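PDB 3CZX: putative N-acetylmuramoyl-L-alanine amidase from Neisseria meningitidis MC58, which probably cleaves, as a zinc-dependent hydrolase, the link between N-acetylmuramoyl residues and L-amino acid residues in certain cell-wall glycopeptides. Local coordinates for residues L8-S13 / D32-V37; Y45-K50 / M175-A180; I75-N80 / I142-F147. One frame throughout, in Å; residues are numbered along the deposited sequence.

Interaction 1. Residues L8-S13 / D32-V37. With ZN (zinc ion), chain E.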
ATOM      1  N   LEU A   8     -11.570  -9.386  -7.087  1.00 11.20           N
ATOM      2  CA  LEU A   8     -10.169  -9.406  -6.722  1.00 10.68           C
ATOM      3  C   LEU A   8      -9.997  -9.969  -5.318  1.00 11.06           C
ATOM      4  O   LEU A   8     -10.646  -9.454  -4.374  1.00 12.55           O
ATOM      5  CB  LEU A   8      -9.605  -7.982  -6.737  1.00 11.02           C
ATOM      6  CG  LEU A   8      -9.663  -7.191  -8.046  1.00  9.80           C
ATOM      7  CD1 LEU A   8      -9.076  -5.814  -7.840  1.00 12.57           C
ATOM      8  CD2 LEU A   8      -8.935  -7.874  -9.245  1.00  8.88           C
ATOM      9  N   THR A   9      -9.134 -10.971  -5.163  1.00 11.01           N
ATOM     10  CA  THR A   9      -8.819 -11.475  -3.825  1.00 10.33           C
ATOM     11  C   THR A   9      -7.342 -11.589  -3.620  1.00 10.86           C
ATOM     12  O   THR A   9      -6.573 -11.403  -4.549  1.00 10.27           O
ATOM     13  CB  THR A   9      -9.534 -12.822  -3.599  1.00 11.70           C
ATOM     14  OG1 THR A   9      -9.064 -13.779  -4.530  1.00 12.41           O
ATOM     15  CG2 THR A   9     -11.070 -12.615  -3.784  1.00 10.61           C
ATOM     16  N   ALA A  10      -6.938 -11.836  -2.365  1.00 12.09           N
ATOM     17  CA  ALA A  10      -5.527 -11.974  -1.994  1.00 12.81           C
ATOM     18  C   ALA A  10      -5.308 -13.384  -1.500  1.00 14.98           C
ATOM     19  O   ALA A  10      -6.118 -13.924  -0.740  1.00 16.54           O
ATOM     20  CB  ALA A  10      -5.112 -10.942  -0.877  1.00 12.24           C
ATOM     21  N   GLY A  11      -4.194 -13.979  -1.889  1.00 16.10           N
ATOM     22  CA  GLY A  11      -3.814 -15.268  -1.341  1.00 17.64           C
ATOM     23  C   GLY A  11      -3.307 -15.157   0.076  1.00 18.60           C
ATOM     24  O   GLY A  11      -2.733 -14.142   0.479  1.00 17.50           O
ATOM     25  N   HIS A  12      -3.513 -16.235   0.819  1.00 19.96           N
ATOM     26  CA  HIS A  12      -2.893 -16.430   2.131  1.00 21.57           C
ATOM     27  C   HIS A  12      -3.422 -15.492   3.220  1.00 22.37           C
ATOM     28  O   HIS A  12      -4.260 -14.625   2.969  1.00 22.07           O
ATOM     29  CB  HIS A  12      -1.373 -16.344   2.003  1.00 21.34           C
ATOM     30  CG  HIS A  12      -0.809 -17.244   0.947  1.00 20.22           C
ATOM     31  ND1 HIS A  12      -0.690 -18.610   1.118  1.00 23.35           N
ATOM     32  CD2 HIS A  12      -0.354 -16.981  -0.300  1.00 18.50           C
ATOM     33  CE1 HIS A  12      -0.168 -19.143   0.027  1.00 21.68           C
ATOM     34  NE2 HIS A  12       0.056 -18.174  -0.843  1.00 19.68           N
ATOM     35  N   SER A  13      -2.925 -15.682   4.443  1.00 23.53           N
ATOM     36  CA  SER A  13      -3.506 -15.017   5.622  1.00 25.53           C
ATOM     37  C   SER A  13      -2.451 -14.636   6.652  1.00 26.61           C
ATOM     38  O   SER A  13      -1.272 -14.935   6.469  1.00 26.91           O
ATOM     39  CB  SER A  13      -4.541 -15.959   6.255  1.00 25.98           C
ATOM     40  OG  SER A  13      -3.897 -17.101   6.780  1.00 26.71           O
ATOM     41  N   ASP A  32      -1.554  -5.913  -0.578  1.00  9.89           N
ATOM     42  CA  ASP A  32      -1.269  -4.627  -1.216  1.00 10.56           C
ATOM     43  C   ASP A  32      -1.766  -4.667  -2.657  1.00 10.68           C
ATOM     44  O   ASP A  32      -2.400  -3.712  -3.135  1.00 10.44           O
ATOM     45  CB  ASP A  32       0.217  -4.303  -1.261  1.00 11.53           C
ATOM     46  CG  ASP A  32       0.747  -3.736   0.055  1.00 14.92           C
ATOM     47  OD1 ASP A  32      -0.088  -3.431   0.941  1.00 16.30           O
ATOM     48  OD2 ASP A  32       1.997  -3.639   0.161  1.00 17.43           O
HETATM   49  N   MSE A  33      -1.432  -5.741  -3.396  1.00 10.14           N
HETATM   50  CA  MSE A  33      -1.863  -5.798  -4.794  1.00 10.43           C
HETATM   51  C   MSE A  33      -3.368  -5.713  -4.929  1.00 10.00           C
HETATM   52  O   MSE A  33      -3.864  -4.930  -5.765  1.00 10.09           O
HETATM   53  CB  MSE A  33      -1.332  -7.050  -5.490  1.00  9.19           C
HETATM   54  CG  MSE A  33       0.137  -7.018  -5.676  1.00  9.01           C
HETATM   55 SE   MSE A  33       0.896  -8.513  -6.710  1.00 19.23          SE
HETATM   56  CE  MSE A  33       1.515  -9.599  -5.203  1.00 14.94           C
ATOM     57  N   ARG A  34      -4.092  -6.510  -4.157  1.00  9.94           N
ATOM     58  CA  ARG A  34      -5.565  -6.516  -4.227  1.00 10.38           C
ATOM     59  C   ARG A  34      -6.111  -5.114  -3.865  1.00  9.82           C
ATOM     60  O   ARG A  34      -6.933  -4.534  -4.595  1.00  9.83           O
ATOM     61  CB  ARG A  34      -6.168  -7.622  -3.354  1.00  9.45           C
ATOM     62  CG  ARG A  34      -7.688  -7.548  -3.232  1.00  9.78           C
ATOM     63  CD  ARG A  34      -8.137  -7.142  -1.834  1.00 13.14           C
ATOM     64  NE  ARG A  34      -8.099  -8.276  -0.930  1.00 12.54           N
ATOM     65  CZ  ARG A  34      -7.555  -8.288   0.286  1.00 14.81           C
ATOM     66  NH1 ARG A  34      -7.609  -9.394   0.996  1.00 14.41           N
ATOM     67  NH2 ARG A  34      -6.911  -7.240   0.760  1.00 15.96           N
ATOM     68  N   ASN A  35      -5.635  -4.549  -2.749  1.00 10.79           N
ATOM     69  CA  ASN A  35      -6.167  -3.262  -2.285  1.00 11.50           C
ATOM     70  C   ASN A  35      -5.930  -2.140  -3.274  1.00 12.72           C
ATOM     71  O   ASN A  35      -6.816  -1.289  -3.500  1.00 13.06           O
ATOM     72  CB  ASN A  35      -5.583  -2.905  -0.901  1.00 11.26           C
ATOM     73  CG  ASN A  35      -6.207  -3.697   0.219  1.00 12.52           C
ATOM     74  OD1 ASN A  35      -7.157  -4.423   0.024  1.00 13.84           O
ATOM     75  ND2 ASN A  35      -5.648  -3.581   1.441  1.00 14.42           N
ATOM     76  N   ILE A  36      -4.716  -2.087  -3.811  1.00 12.28           N
ATOM     77  CA  ILE A  36      -4.323  -0.971  -4.690  1.00 13.00           C
ATOM     78  C   ILE A  36      -5.061  -1.104  -6.007  1.00 12.52           C
ATOM     79  O   ILE A  36      -5.623  -0.138  -6.546  1.00 13.65           O
ATOM     80  CB  ILE A  36      -2.830  -0.882  -4.891  1.00 14.17           C
ATOM     81  CG1 ILE A  36      -2.149  -0.613  -3.533  1.00 12.74           C
ATOM     82  CG2 ILE A  36      -2.479   0.193  -5.876  1.00 13.69           C
ATOM     83  CD1 ILE A  36      -0.650  -0.757  -3.616  1.00 14.97           C
ATOM     84  N   VAL A  37      -5.057  -2.299  -6.595  1.00 10.02           N
ATOM     85  CA  VAL A  37      -5.761  -2.452  -7.850  1.00 10.14           C
ATOM     86  C   VAL A  37      -7.240  -2.168  -7.677  1.00 10.72           C
ATOM     87  O   VAL A  37      -7.832  -1.535  -8.539  1.00 11.57           O
ATOM     88  CB  VAL A  37      -5.507  -3.853  -8.461  1.00  9.33           C
ATOM     89  CG1 VAL A  37      -6.363  -4.077  -9.737  1.00  9.47           C
ATOM     90  CG2 VAL A  37      -4.064  -4.046  -8.807  1.00  8.29           C
TER
HETATM   91 ZN    ZN E 301       0.624 -18.292  -2.957  1.00 27.36          ZN
HETATM   92  O   HOH W   1       0.213 -20.548  -3.073  1.00 25.14           O
HETATM   93  O   HOH W   2       1.711 -18.782  -4.816  1.00 20.57           O

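Interaction 2. Residues Y45-K50 / M175-A180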
ATOM      1  N   TYR A  45     -12.113   4.793 -12.284  1.00 16.69           N
ATOM      2  CA  TYR A  45     -13.027   4.287 -13.300  1.00 15.90           C
ATOM      3  C   TYR A  45     -14.469   4.059 -12.873  1.00 15.95           C
ATOM      4  O   TYR A  45     -15.309   3.795 -13.730  1.00 16.24           O
ATOM      5  CB  TYR A  45     -12.484   2.977 -13.890  1.00 15.05           C
ATOM      6  CG  TYR A  45     -11.120   3.127 -14.552  1.00 13.70           C
ATOM      7  CD1 TYR A  45     -11.014   3.469 -15.892  1.00 14.41           C
ATOM      8  CD2 TYR A  45      -9.940   2.894 -13.824  1.00 13.64           C
ATOM      9  CE1 TYR A  45      -9.786   3.595 -16.503  1.00 14.62           C
ATOM     10  CE2 TYR A  45      -8.672   3.000 -14.443  1.00 13.60           C
ATOM     11  CZ  TYR A  45      -8.611   3.372 -15.784  1.00 12.47           C
ATOM     12  OH  TYR A  45      -7.422   3.482 -16.480  1.00 13.71           O
ATOM     13  N   GLY A  46     -14.767   4.149 -11.586  1.00 15.27           N
ATOM     14  CA  GLY A  46     -16.117   3.891 -11.079  1.00 15.41           C
ATOM     15  C   GLY A  46     -16.654   2.481 -11.306  1.00 15.31           C
ATOM     16  O   GLY A  46     -17.883   2.248 -11.346  1.00 17.14           O
ATOM     17  N   LEU A  47     -15.747   1.507 -11.425  1.00 15.14           N
ATOM     18  CA  LEU A  47     -16.110   0.133 -11.721  1.00 14.01           C
ATOM     19  C   LEU A  47     -16.526  -0.631 -10.456  1.00 13.71           C
ATOM     20  O   LEU A  47     -16.153  -0.264  -9.329  1.00 13.89           O
ATOM     21  CB  LEU A  47     -14.927  -0.585 -12.419  1.00 13.80           C
ATOM     22  CG  LEU A  47     -14.672  -0.040 -13.823  1.00 13.99           C
ATOM     23  CD1 LEU A  47     -13.342  -0.535 -14.431  1.00 15.02           C
ATOM     24  CD2 LEU A  47     -15.824  -0.361 -14.777  1.00 18.51           C
ATOM     25  N   THR A  48     -17.333  -1.667 -10.664  1.00 13.91           N
ATOM     26  CA  THR A  48     -17.781  -2.566  -9.608  1.00 13.64           C
ATOM     27  C   THR A  48     -16.708  -3.602  -9.383  1.00 13.50           C
ATOM     28  O   THR A  48     -16.408  -4.413 -10.272  1.00 13.89           O
ATOM     29  CB  THR A  48     -19.032  -3.336 -10.016  1.00 15.11           C
ATOM     30  OG1 THR A  48     -20.092  -2.418 -10.251  1.00 17.00           O
ATOM     31  CG2 THR A  48     -19.458  -4.276  -8.938  1.00 14.65           C
ATOM     32  N   VAL A  49     -16.187  -3.588  -8.169  1.00 13.99           N
ATOM     33  CA  VAL A  49     -15.224  -4.587  -7.707  1.00 13.85           C
ATOM     34  C   VAL A  49     -15.737  -5.270  -6.459  1.00 14.82           C
ATOM     35  O   VAL A  49     -16.143  -4.608  -5.496  1.00 15.07           O
ATOM     36  CB  VAL A  49     -13.858  -3.966  -7.418  1.00 14.07           C
ATOM     37  CG1 VAL A  49     -12.833  -5.053  -7.108  1.00 13.27           C
ATOM     38  CG2 VAL A  49     -13.407  -3.110  -8.606  1.00 14.60           C
ATOM     39  N   LYS A  50     -15.706  -6.589  -6.464  1.00 14.50           N
ATOM     40  CA  LYS A  50     -15.987  -7.369  -5.265  1.00 16.82           C
ATOM     41  C   LYS A  50     -14.699  -7.996  -4.780  1.00 16.81           C
ATOM     42  O   LYS A  50     -13.965  -8.567  -5.550  1.00 15.15           O
ATOM     43  CB  LYS A  50     -17.052  -8.427  -5.547  1.00 18.01           C
ATOM     44  CG  LYS A  50     -18.355  -7.831  -6.060  1.00 20.46           C
ATOM     45  CD  LYS A  50     -19.536  -8.769  -5.990  1.00 21.91           C
ATOM     46  CE  LYS A  50     -20.653  -8.307  -6.963  1.00 25.30           C
ATOM     47  NZ  LYS A  50     -21.916  -9.061  -6.698  1.00 28.75           N
HETATM   48  N   MSE A 175      -9.099  -0.978 -19.540  1.00 14.81           N
HETATM   49  CA  MSE A 175      -9.002  -0.895 -21.019  1.00 15.25           C
HETATM   50  C   MSE A 175      -9.656  -2.106 -21.704  1.00 15.41           C
HETATM   51  O   MSE A 175     -10.387  -1.971 -22.713  1.00 15.70           O
HETATM   52  CB  MSE A 175      -7.550  -0.741 -21.442  1.00 16.99           C
HETATM   53  CG  MSE A 175      -7.278  -0.865 -22.913  1.00 20.15           C
HETATM   54 SE   MSE A 175      -7.820   0.777 -23.811  1.00 42.79          SE
HETATM   55  CE  MSE A 175      -6.235   1.811 -23.359  1.00 33.95           C
ATOM     56  N   GLU A 176      -9.424  -3.292 -21.155  1.00 14.50           N
ATOM     57  CA  GLU A 176      -9.955  -4.512 -21.767  1.00 14.57           C
ATOM     58  C   GLU A 176     -11.478  -4.532 -21.702  1.00 14.44           C
ATOM     59  O   GLU A 176     -12.132  -5.087 -22.573  1.00 16.78           O
ATOM     60  CB  GLU A 176      -9.341  -5.723 -21.075  1.00 14.29           C
ATOM     61  CG  GLU A 176      -9.797  -7.068 -21.558  1.00 14.38           C
ATOM     62  CD  GLU A 176      -9.338  -7.413 -22.967  1.00 15.83           C
ATOM     63  OE1 GLU A 176      -8.586  -6.644 -23.603  1.00 15.40           O
ATOM     64  OE2 GLU A 176      -9.741  -8.512 -23.439  1.00 17.95           O
ATOM     65  N   LEU A 177     -12.022  -3.925 -20.659  1.00 14.98           N
ATOM     66  CA  LEU A 177     -13.467  -3.792 -20.449  1.00 16.17           C
ATOM     67  C   LEU A 177     -14.050  -2.617 -21.239  1.00 16.94           C
ATOM     68  O   LEU A 177     -15.273  -2.477 -21.339  1.00 18.58           O
ATOM     69  CB  LEU A 177     -13.766  -3.584 -18.975  1.00 16.00           C
ATOM     70  CG  LEU A 177     -13.386  -4.770 -18.090  1.00 16.60           C
ATOM     71  CD1 LEU A 177     -13.610  -4.443 -16.630  1.00 17.54           C
ATOM     72  CD2 LEU A 177     -14.170  -6.003 -18.505  1.00 16.01           C
ATOM     73  N   GLY A 178     -13.184  -1.776 -21.791  1.00 17.90           N
ATOM     74  CA  GLY A 178     -13.587  -0.565 -22.504  1.00 17.93           C
ATOM     75  C   GLY A 178     -14.093   0.545 -21.609  1.00 18.38           C
ATOM     76  O   GLY A 178     -14.899   1.384 -22.051  1.00 20.04           O
ATOM     77  N   ALA A 179     -13.636   0.573 -20.351  1.00 17.99           N
ATOM     78  CA  ALA A 179     -14.032   1.596 -19.391  1.00 18.35           C
ATOM     79  C   ALA A 179     -13.112   2.785 -19.475  1.00 20.02           C
ATOM     80  O   ALA A 179     -11.886   2.655 -19.320  1.00 18.20           O
ATOM     81  CB  ALA A 179     -14.014   1.046 -17.957  1.00 19.25           C
ATOM     82  N   ALA A 180     -13.703   3.955 -19.695  1.00 20.88           N
ATOM     83  CA  ALA A 180     -12.940   5.190 -19.714  1.00 22.69           C
ATOM     84  C   ALA A 180     -12.813   5.737 -18.297  1.00 22.31           C
ATOM     85  O   ALA A 180     -13.662   5.452 -17.436  1.00 22.87           O
ATOM     86  CB  ALA A 180     -13.615   6.201 -20.620  1.00 21.96           C
TER
HETATM   87  O   HOH W   3     -15.543   3.754 -16.424  1.00 22.10           O

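Interaction 3. Residues I75-N80 / I142-F147. With ZN (zinc ion), chain E.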
ATOM      1  N   ILE A  75      -9.555 -12.476 -10.122  1.00 11.08           N
ATOM      2  CA  ILE A  75      -8.109 -12.575  -9.975  1.00 11.00           C
ATOM      3  C   ILE A  75      -7.717 -12.678  -8.505  1.00 10.38           C
ATOM      4  O   ILE A  75      -8.156 -11.833  -7.678  1.00 10.14           O
ATOM      5  CB  ILE A  75      -7.425 -11.294 -10.557  1.00 10.21           C
ATOM      6  CG1 ILE A  75      -7.806 -11.102 -12.027  1.00 11.60           C
ATOM      7  CG2 ILE A  75      -5.915 -11.403 -10.413  1.00  9.66           C
ATOM      8  CD1 ILE A  75      -7.718  -9.659 -12.533  1.00 11.66           C
ATOM      9  N   GLU A  76      -6.952 -13.701  -8.158  1.00 10.25           N
ATOM     10  CA  GLU A  76      -6.344 -13.804  -6.839  1.00 10.99           C
ATOM     11  C   GLU A  76      -4.840 -13.593  -6.922  1.00  9.77           C
ATOM     12  O   GLU A  76      -4.122 -14.310  -7.639  1.00 10.46           O
ATOM     13  CB  GLU A  76      -6.642 -15.155  -6.170  1.00 10.58           C
ATOM     14  CG  GLU A  76      -6.148 -15.152  -4.754  1.00 15.14           C
ATOM     15  CD  GLU A  76      -6.697 -16.244  -3.943  1.00 15.12           C
ATOM     16  OE1 GLU A  76      -6.023 -17.297  -3.883  1.00 16.51           O
ATOM     17  OE2 GLU A  76      -7.786 -16.036  -3.364  1.00 18.39           O
ATOM     18  N   PHE A  77      -4.347 -12.608  -6.186  1.00  8.35           N
ATOM     19  CA  PHE A  77      -2.960 -12.225  -6.252  1.00  9.71           C
ATOM     20  C   PHE A  77      -2.114 -13.098  -5.317  1.00 10.51           C
ATOM     21  O   PHE A  77      -2.462 -13.313  -4.154  1.00 11.05           O
ATOM     22  CB  PHE A  77      -2.773 -10.730  -5.911  1.00  9.16           C
ATOM     23  CG  PHE A  77      -3.454  -9.798  -6.877  1.00  8.67           C
ATOM     24  CD1 PHE A  77      -2.836  -9.381  -8.042  1.00  8.62           C
ATOM     25  CD2 PHE A  77      -4.713  -9.336  -6.605  1.00  8.57           C
ATOM     26  CE1 PHE A  77      -3.496  -8.500  -8.910  1.00  9.67           C
ATOM     27  CE2 PHE A  77      -5.403  -8.465  -7.486  1.00  8.81           C
ATOM     28  CZ  PHE A  77      -4.784  -8.074  -8.626  1.00 10.15           C
ATOM     29  N   HIS A  78      -1.042 -13.597  -5.884  1.00 10.51           N
ATOM     30  CA  HIS A  78      -0.037 -14.418  -5.204  1.00 10.64           C
ATOM     31  C   HIS A  78       1.345 -13.973  -5.637  1.00 11.18           C
ATOM     32  O   HIS A  78       1.475 -13.161  -6.556  1.00 11.20           O
ATOM     33  CB  HIS A  78      -0.179 -15.871  -5.630  1.00 11.61           C
ATOM     34  CG  HIS A  78      -1.322 -16.583  -4.995  1.00 13.77           C
ATOM     35  ND1 HIS A  78      -1.150 -17.474  -3.953  1.00 16.79           N
ATOM     36  CD2 HIS A  78      -2.655 -16.514  -5.217  1.00 14.60           C
ATOM     37  CE1 HIS A  78      -2.334 -17.895  -3.541  1.00 18.08           C
ATOM     38  NE2 HIS A  78      -3.262 -17.342  -4.300  1.00 15.03           N
ATOM     39  N   THR A  79       2.380 -14.475  -4.944  1.00 10.44           N
ATOM     40  CA  THR A  79       3.745 -14.402  -5.441  1.00 11.99           C
ATOM     41  C   THR A  79       4.256 -15.818  -5.701  1.00 13.76           C
ATOM     42  O   THR A  79       3.911 -16.763  -4.940  1.00 15.81           O
ATOM     43  CB  THR A  79       4.730 -13.702  -4.467  1.00 12.15           C
ATOM     44  OG1 THR A  79       4.776 -14.420  -3.237  1.00 12.01           O
ATOM     45  CG2 THR A  79       4.279 -12.332  -4.145  1.00 12.25           C
ATOM     46  N   ASN A  80       5.061 -15.955  -6.749  1.00 14.04           N
ATOM     47  CA  ASN A  80       5.753 -17.194  -7.030  1.00 14.97           C
ATOM     48  C   ASN A  80       6.926 -17.339  -6.065  1.00 15.24           C
ATOM     49  O   ASN A  80       7.240 -16.422  -5.318  1.00 13.52           O
ATOM     50  CB  ASN A  80       6.176 -17.270  -8.495  1.00 13.90           C
ATOM     51  CG  ASN A  80       5.999 -18.660  -9.071  1.00 17.46           C
ATOM     52  OD1 ASN A  80       6.201 -19.669  -8.364  1.00 16.55           O
ATOM     53  ND2 ASN A  80       5.610 -18.731 -10.348  1.00 18.08           N
ATOM     54  N   ILE A 142      -8.446 -16.641 -11.831  1.00 11.86           N
ATOM     55  CA  ILE A 142      -7.054 -16.492 -12.320  1.00 11.73           C
ATOM     56  C   ILE A 142      -6.143 -16.351 -11.107  1.00 11.74           C
ATOM     57  O   ILE A 142      -6.347 -15.442 -10.298  1.00 11.27           O
ATOM     58  CB  ILE A 142      -6.943 -15.218 -13.169  1.00 10.06           C
ATOM     59  CG1 ILE A 142      -7.880 -15.289 -14.392  1.00 10.14           C
ATOM     60  CG2 ILE A 142      -5.474 -14.944 -13.625  1.00 11.36           C
ATOM     61  CD1 ILE A 142      -7.981 -13.975 -15.127  1.00 11.64           C
ATOM     62  N   VAL A 143      -5.197 -17.268 -10.961  1.00 11.92           N
ATOM     63  CA  VAL A 143      -4.169 -17.164  -9.922  1.00 11.72           C
ATOM     64  C   VAL A 143      -3.015 -16.427 -10.558  1.00 11.25           C
ATOM     65  O   VAL A 143      -2.288 -16.984 -11.382  1.00 11.47           O
ATOM     66  CB  VAL A 143      -3.749 -18.563  -9.405  1.00 12.90           C
ATOM     67  CG1 VAL A 143      -2.511 -18.486  -8.470  1.00 14.95           C
ATOM     68  CG2 VAL A 143      -4.926 -19.225  -8.729  1.00 12.82           C
ATOM     69  N   PHE A 144      -2.859 -15.148 -10.181  1.00 10.70           N
ATOM     70  CA  PHE A 144      -1.854 -14.274 -10.804  1.00 10.59           C
ATOM     71  C   PHE A 144      -0.620 -14.173  -9.934  1.00 10.88           C
ATOM     72  O   PHE A 144      -0.725 -13.754  -8.779  1.00 10.76           O
ATOM     73  CB  PHE A 144      -2.475 -12.880 -11.068  1.00  9.96           C
ATOM     74  CG  PHE A 144      -1.641 -11.953 -11.915  1.00 11.16           C
ATOM     75  CD1 PHE A 144      -0.798 -12.420 -12.892  1.00 10.30           C
ATOM     76  CD2 PHE A 144      -1.753 -10.577 -11.753  1.00 11.80           C
ATOM     77  CE1 PHE A 144      -0.061 -11.539 -13.692  1.00 11.13           C
ATOM     78  CE2 PHE A 144      -1.032  -9.729 -12.537  1.00 12.98           C
ATOM     79  CZ  PHE A 144      -0.183 -10.188 -13.493  1.00 11.88           C
ATOM     80  N   GLU A 145       0.519 -14.544 -10.510  1.00 11.14           N
ATOM     81  CA  GLU A 145       1.818 -14.502  -9.851  1.00 12.14           C
ATOM     82  C   GLU A 145       2.754 -13.621 -10.646  1.00 10.26           C
ATOM     83  O   GLU A 145       3.558 -14.077 -11.447  1.00 10.17           O
ATOM     84  CB  GLU A 145       2.376 -15.912  -9.713  1.00 12.77           C
ATOM     85  CG  GLU A 145       1.472 -16.817  -8.918  1.00 16.17           C
ATOM     86  CD  GLU A 145       2.097 -18.154  -8.670  1.00 19.30           C
ATOM     87  OE1 GLU A 145       2.935 -18.276  -7.766  1.00 29.93           O
ATOM     88  OE2 GLU A 145       1.755 -19.080  -9.396  1.00 29.21           O
ATOM     89  N   PRO A 146       2.671 -12.321 -10.413  1.00  9.49           N
ATOM     90  CA  PRO A 146       3.508 -11.415 -11.206  1.00  9.81           C
ATOM     91  C   PRO A 146       5.024 -11.557 -11.019  1.00  9.40           C
ATOM     92  O   PRO A 146       5.752 -11.190 -11.934  1.00 10.34           O
ATOM     93  CB  PRO A 146       3.050 -10.028 -10.769  1.00 10.32           C
ATOM     94  CG  PRO A 146       1.905 -10.184  -9.953  1.00 11.66           C
ATOM     95  CD  PRO A 146       1.746 -11.615  -9.525  1.00 10.79           C
ATOM     96  N   PHE A 147       5.485 -12.054  -9.876  1.00  9.86           N
ATOM     97  CA  PHE A 147       6.929 -12.189  -9.656  1.00  9.87           C
ATOM     98  C   PHE A 147       7.215 -13.221  -8.566  1.00 10.29           C
ATOM     99  O   PHE A 147       6.316 -13.614  -7.852  1.00  9.40           O
ATOM    100  CB  PHE A 147       7.587 -10.830  -9.302  1.00 10.34           C
ATOM    101  CG  PHE A 147       7.168 -10.290  -7.965  1.00 10.11           C
ATOM    102  CD1 PHE A 147       7.918 -10.498  -6.834  1.00 13.33           C
ATOM    103  CD2 PHE A 147       5.978  -9.611  -7.835  1.00 11.06           C
ATOM    104  CE1 PHE A 147       7.491 -10.018  -5.593  1.00 13.37           C
ATOM    105  CE2 PHE A 147       5.560  -9.102  -6.618  1.00 13.64           C
ATOM    106  CZ  PHE A 147       6.309  -9.341  -5.494  1.00 13.72           C
TER
HETATM  107 ZN    ZN E 301       0.624 -18.292  -2.957  1.00 27.36          ZN
HETATM  108  O   HOH W   2       1.711 -18.782  -4.816  1.00 20.57           O
HETATM  109  O   HOH W   4       5.535 -16.013 -11.473  1.00 14.97           O
HETATM  110  O   HOH W   1       0.213 -20.548  -3.073  1.00 25.14           O

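Interaction 1. Residues L8-S13 / D32-V37
Ala10 and Arg34 lie where strand 8-10 and helix 32-37 come together, the two axes running nearly antiparallel at 155° and 7.4 Å apart at their closest. Arg34 carries most of the contact. Its CG stands anti to the backbone N (chi1 172°), and the chain then bends at chi2 and chi3. This lays the arm along the strand backbone, with Arg34 CG 3.7 Å from Leu8 O. The guanidinium ends with one face under the methyl of Ala10, whose CB is 3.5 Å from Arg34 NH1. Arg34 NH2 bonds OD1 of the neighbouring Asn35 over 2.9 Å, coming from above the amide plane. The strongest partner of the group is Asp52, which takes NE in a salt bridge; Gly55 O receives NH2 as well. One turn on, Leu8 and Val37 cross at about a right angle, Leu8 CD1 touching Val37 CG1 at 3.7 Å. This is a helix packed on a strand in the parallel part of a mixed sheet, as in an alpha/beta fold. Just beyond the strand end, His12 NE2 binds the zinc ion at 2.2 Å. Glu26 and His78 complete the protein ligands of the amidase metal site.

Interaction 2. Residues Y45-K50 / M175-A180
Two helix ends meet here, at the side of the alpha/beta fold away from the zinc site. Tyr45 and Leu47, where helix 26-45 gives way to strand 49-51, touch Leu177, Ala179 and Ala180 at the end of helix 152-177. Both helices stop at a glycine with positive phi. Gly178 closes the second one in a Schellman motif, with its N bonded to Met175 O at 3.0 Å. The chain then turns so that Ala179 faces Leu47 and Tyr45.

Leu47 meets the methyl of Ala179 with both ends of its fork. Leu47 CD2 is 3.9 Å from Ala179 CB, and CD1 is equally close to it. CD1 also approaches Leu177 CD1, more loosely, at 4.5 Å. CG of Leu47 is anti to its carbonyl carbon (chi1 -68°), which carries the fork across to the alanine. Ile6 of the neighbouring strand 6-10 touches both Leu47 and Leu177.

From residues 175-180 the Tyr45 ring meets mainly backbone oxygens; Ala174 is a further neighbour. Tyr45 CD1 lies 3.6 Å from Ala179 O and 3.7 Å from Ala180 O, and both oxygens approach the ring obliquely. The phenol OH is hydrogen-bonded to Asp171 in helix 152-177, so a second point holds the ring against that helix. A water joins the two backbones. It donates to Tyr45 O and to Ala180 O, each at 2.7 Å.

The direct contact is therefore van der Waals in kind, small and partly buried. Its polar part within the two segments runs through one water, which uses both of its protons to satisfy a carbonyl on each side.

Interaction 3. Residues I75-N80 / I142-F147
Strands 75-77 and 142-145 pair in parallel, their axes 34° apart and 4.8 Å from each other at the closest point. They are neighbours in the mixed sheet of the alpha/beta amidase fold. Ile75 pairs with Ile142, Glu76 with Val143 and Phe77 with Phe144. Glu76 N gives a nearly straight bond to Ile142 O (2.8 Å, 166°), and Glu76 O receives Phe144 N. His78 N then bonds Phe144 O. Further along, Asn80 N bonds Phe147 O at 2.9 Å.

Ile75, Phe77, Ile142 and Phe144 share one face of the sheet. Ile75 CG2 lies alongside Phe144 CB. The Phe77 ring brings CE1 to the edge of the Phe144 ring, 3.9 Å from CD2 and near that ring's plane. CG of Phe144 is anti to the backbone N (chi1 -170°), beside the carbonyl carbon. This carries the ring forward toward Pro146, whose CG lies over one face, while CB stays against Ile75 CG2. Helix 99-113 covers Ile75, Ile142 and Phe144; Met33 and Arg34 of helix 26-45 cover Phe77.

Glu76 and Val143 occupy the other face. Val143 CG1 packs obliquely on the His78 ring at CD2 (3.8 Å). His78 NE2 donates to Glu76 OE1 almost in the ring plane (2.8 Å), on the anti side of the carboxylate. That bond fixes the ring's rotation and presents ND1 to the zinc ion; it may also strengthen the histidine as a ligand. Glu76 has further partners in Arg133 and Thr9. Glu145 crosses Asn80 obliquely, its CG packed on His78 CB. A zinc-bound water donates to Thr79 O, and another water links Asn80 ND2 to Glu145 O at 2.8 Å from that oxygen.

Overall arrangement
Interaction 1 closes first, a short loop from strand 6-10 to helix 26-45. It is complete before interaction 2 opens at the end of that helix. Interaction 2 spans most of the remaining chain, from residues 45-50 to 175-180, and interaction 3 opens and closes within that span. All three reach one sheet, where strand 6-10 sits between 49-51 and 73-77. Leu8 N probably bonds Lys50 O, joining interactions 1 and 2. Thr9 N probably bonds Ile75 O, joining 1 and 3. Interactions 1 and 3 share the zinc ion and its two waters. Interaction 2, its centre about 20 Å from that of interaction 3, ties the end of helix 152-177 to the turn before strand 49-51.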